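PDB 3FZ4: putative arsenate reductase from Streptococcus mutans UA159, which probably acts as an ArsC-family, thioredoxin-fold reductase, with arsenate as its possible substrate. Local coordinates for residues Y8-C13 / D34-P39. The protein carries 1 engineered substitution. Sequence-based numbering, arbitrary orientation.
Sequences YEYPKC and DIKKNP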
loop_
_atom_site.group_PDB
_atom_site.type_symbol
_atom_site.label_atom_id
_atom_site.label_comp_id
_atom_site.label_asym_id
_atom_site.label_seq_id
_atom_site.Cartn_x
_atom_site.Cartn_y
_atom_site.Cartn_z
ATOM N N TYR A 8 -0.719 4.242 5.157
ATOM C CA TYR A 8 -1.600 4.660 4.067
ATOM C C TYR A 8 -2.953 3.985 4.210
ATOM O O TYR A 8 -3.033 2.757 4.344
ATOM C CB TYR A 8 -1.000 4.296 2.726
ATOM C CG TYR A 8 0.121 5.179 2.310
ATOM C CD1 TYR A 8 -0.150 6.338 1.610
ATOM C CD2 TYR A 8 1.451 4.855 2.581
ATOM C CE1 TYR A 8 0.863 7.200 1.230
ATOM C CE2 TYR A 8 2.492 5.704 2.157
ATOM C CZ TYR A 8 2.166 6.879 1.490
ATOM O OH TYR A 8 3.168 7.753 1.081
ATOM N N GLU A 9 -4.019 4.776 4.182
ATOM C CA GLU A 9 -5.363 4.284 4.510
ATOM C C GLU A 9 -6.391 5.010 3.656
ATOM O O GLU A 9 -6.056 5.889 2.874
ATOM C CB GLU A 9 -5.664 4.496 6.003
ATOM C CG GLU A 9 -5.582 5.964 6.423
ATOM C CD GLU A 9 -6.244 6.229 7.748
ATOM O OE1 GLU A 9 -7.058 5.398 8.164
ATOM O OE2 GLU A 9 -5.936 7.250 8.357
ATOM N N TYR A 10 -7.652 4.652 3.835
ATOM C CA TYR A 10 -8.773 5.271 3.128
ATOM C C TYR A 10 -10.000 5.173 4.044
ATOM O O TYR A 10 -10.113 4.203 4.771
ATOM C CB TYR A 10 -8.968 4.505 1.813
ATOM C CG TYR A 10 -9.984 5.132 0.906
ATOM C CD1 TYR A 10 -9.775 6.394 0.334
ATOM C CD2 TYR A 10 -11.152 4.446 0.584
ATOM C CE1 TYR A 10 -10.757 6.986 -0.505
ATOM C CE2 TYR A 10 -12.111 5.007 -0.268
ATOM C CZ TYR A 10 -11.904 6.267 -0.802
ATOM O OH TYR A 10 -12.865 6.815 -1.626
ATOM N N PRO A 11 -10.926 6.162 4.002
ATOM C CA PRO A 11 -12.072 6.098 4.942
ATOM C C PRO A 11 -12.950 4.869 4.779
ATOM O O PRO A 11 -13.366 4.292 5.800
ATOM C CB PRO A 11 -12.866 7.373 4.606
ATOM C CG PRO A 11 -11.783 8.325 4.147
ATOM C CD PRO A 11 -10.935 7.441 3.256
ATOM N N LYS A 12 -13.232 4.462 3.547
ATOM C CA LYS A 12 -14.071 3.278 3.315
ATOM C C LYS A 12 -13.161 2.076 3.158
ATOM O O LYS A 12 -12.887 1.583 2.048
ATOM C CB LYS A 12 -14.952 3.445 2.078
ATOM C CG LYS A 12 -16.012 2.350 1.957
ATOM C CD LYS A 12 -16.839 2.429 0.664
ATOM C CE LYS A 12 -17.478 1.075 0.350
ATOM N NZ LYS A 12 -18.558 0.707 1.298
ATOM N N CYS A 13 -12.647 1.628 4.289
ATOM C CA CYS A 13 -11.658 0.548 4.276
ATOM C C CYS A 13 -11.701 -0.088 5.642
ATOM O O CYS A 13 -11.124 0.414 6.611
ATOM C CB CYS A 13 -10.264 1.106 4.010
ATOM S SG CYS A 13 -8.930 -0.117 4.060
ATOM N N ASP A 34 -3.950 9.683 3.470
ATOM C CA ASP A 34 -5.048 9.157 2.655
ATOM C C ASP A 34 -4.503 8.755 1.307
ATOM O O ASP A 34 -3.959 9.582 0.578
ATOM C CB ASP A 34 -6.178 10.198 2.554
ATOM C CG ASP A 34 -7.392 9.687 1.785
ATOM O OD1 ASP A 34 -7.238 9.352 0.596
ATOM O OD2 ASP A 34 -8.498 9.646 2.355
ATOM N N ILE A 35 -4.618 7.467 0.990
ATOM C CA ILE A 35 -3.993 6.912 -0.182
ATOM C C ILE A 35 -4.617 7.404 -1.494
ATOM O O ILE A 35 -3.956 7.403 -2.529
ATOM C CB ILE A 35 -3.979 5.361 -0.062
ATOM C CG1 ILE A 35 -2.892 4.738 -0.918
ATOM C CG2 ILE A 35 -5.351 4.750 -0.356
ATOM C CD1 ILE A 35 -2.747 3.220 -0.742
ATOM N N LYS A 36 -5.882 7.826 -1.449
ATOM C CA LYS A 36 -6.508 8.391 -2.636
ATOM C C LYS A 36 -6.085 9.854 -2.816
ATOM O O LYS A 36 -5.718 10.258 -3.924
ATOM C CB LYS A 36 -8.031 8.240 -2.594
ATOM C CG LYS A 36 -8.739 8.715 -3.873
ATOM C CD LYS A 36 -10.236 8.387 -3.861
ATOM C CE LYS A 36 -11.104 9.578 -3.426
ATOM N NZ LYS A 36 -12.531 9.207 -3.066
ATOM N N LYS A 37 -6.123 10.637 -1.747
ATOM C CA LYS A 37 -5.796 12.058 -1.883
ATOM C C LYS A 37 -4.315 12.298 -2.126
ATOM O O LYS A 37 -3.942 13.252 -2.819
ATOM C CB LYS A 37 -6.174 12.790 -0.617
ATOM C CG LYS A 37 -7.613 12.801 -0.321
ATOM C CD LYS A 37 -7.773 13.667 0.915
ATOM C CE LYS A 37 -9.125 13.617 1.418
ATOM N NZ LYS A 37 -9.187 14.373 2.707
ATOM N N ASN A 38 -3.464 11.458 -1.521
ATOM C CA ASN A 38 -2.028 11.661 -1.499
ATOM C C ASN A 38 -1.263 10.352 -1.638
ATOM O O ASN A 38 -0.562 9.938 -0.717
ATOM C CB ASN A 38 -1.647 12.396 -0.204
ATOM C CG ASN A 38 -2.327 13.753 -0.087
ATOM O OD1 ASN A 38 -2.093 14.640 -0.901
ATOM N ND2 ASN A 38 -3.184 13.906 0.920
ATOM N N PRO A 39 -1.436 9.674 -2.783
ATOM C CA PRO A 39 -0.774 8.380 -2.925
ATOM C C PRO A 39 0.744 8.520 -2.907
ATOM O O PRO A 39 1.278 9.597 -3.213
ATOM C CB PRO A 39 -1.242 7.897 -4.304
ATOM C CG PRO A 39 -1.646 9.104 -5.025
ATOM C CD PRO A 39 -2.200 10.041 -3.995
HETATM O O HOH W 1 2.069 10.248 0.003
#
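The backbone N-H of I35 donates to the carbonyl O of E9 across 2.8 Å, nearly straight at 172°, and this bond closes the parallel pairing of strands 5-9 and 30-34 at E9 and D34. I35 flanks it: CG2 lies 3.5 Å from E9 O and CD1 4.0 Å from Y8 CB, a branched apolar side chain suited to the buried ground beside L99 of strand 99-102.

Beyond the strand, a chi1 of -173° puts Y10 CG beside its own carbonyl carbon and swings the ring toward segment 34-39. The K36 chain crosses the ring obliquely, CB and CD each 3.7 Å from Y10 CE1, and bends at chi3 (98°), so that NZ donates to Y10 OH at 2.8 Å near the ring plane. The lysine has a second conformer, which leaves this bond doubtful as a permanent feature. A long aliphatic stem with a charged tip suits this solvent-facing position. D34 OD1 meets the edge of the same ring, while D34 OD2 approaches P11 CD at 3.4 Å.

D34 is itself positioned by the turn that follows. Its OD1 accepts from K37 N at 2.9 Å, from above the carboxylate plane, and more weakly from K36 N, making an Asx motif; N38 N bonds to D34 O. At the other end, a water links Y8 OH to N38 O, giving the buried tyrosine's hydroxyl a polar partner.

E9 turns instead to K20. The D34 carboxylate, short enough to turn back onto the backbone N-H groups of K36 and K37, shapes the exit from strand 30-34, next to the loop leading to C13, which is disulfide-bonded to C16 at a helix start, probably as the redox pair.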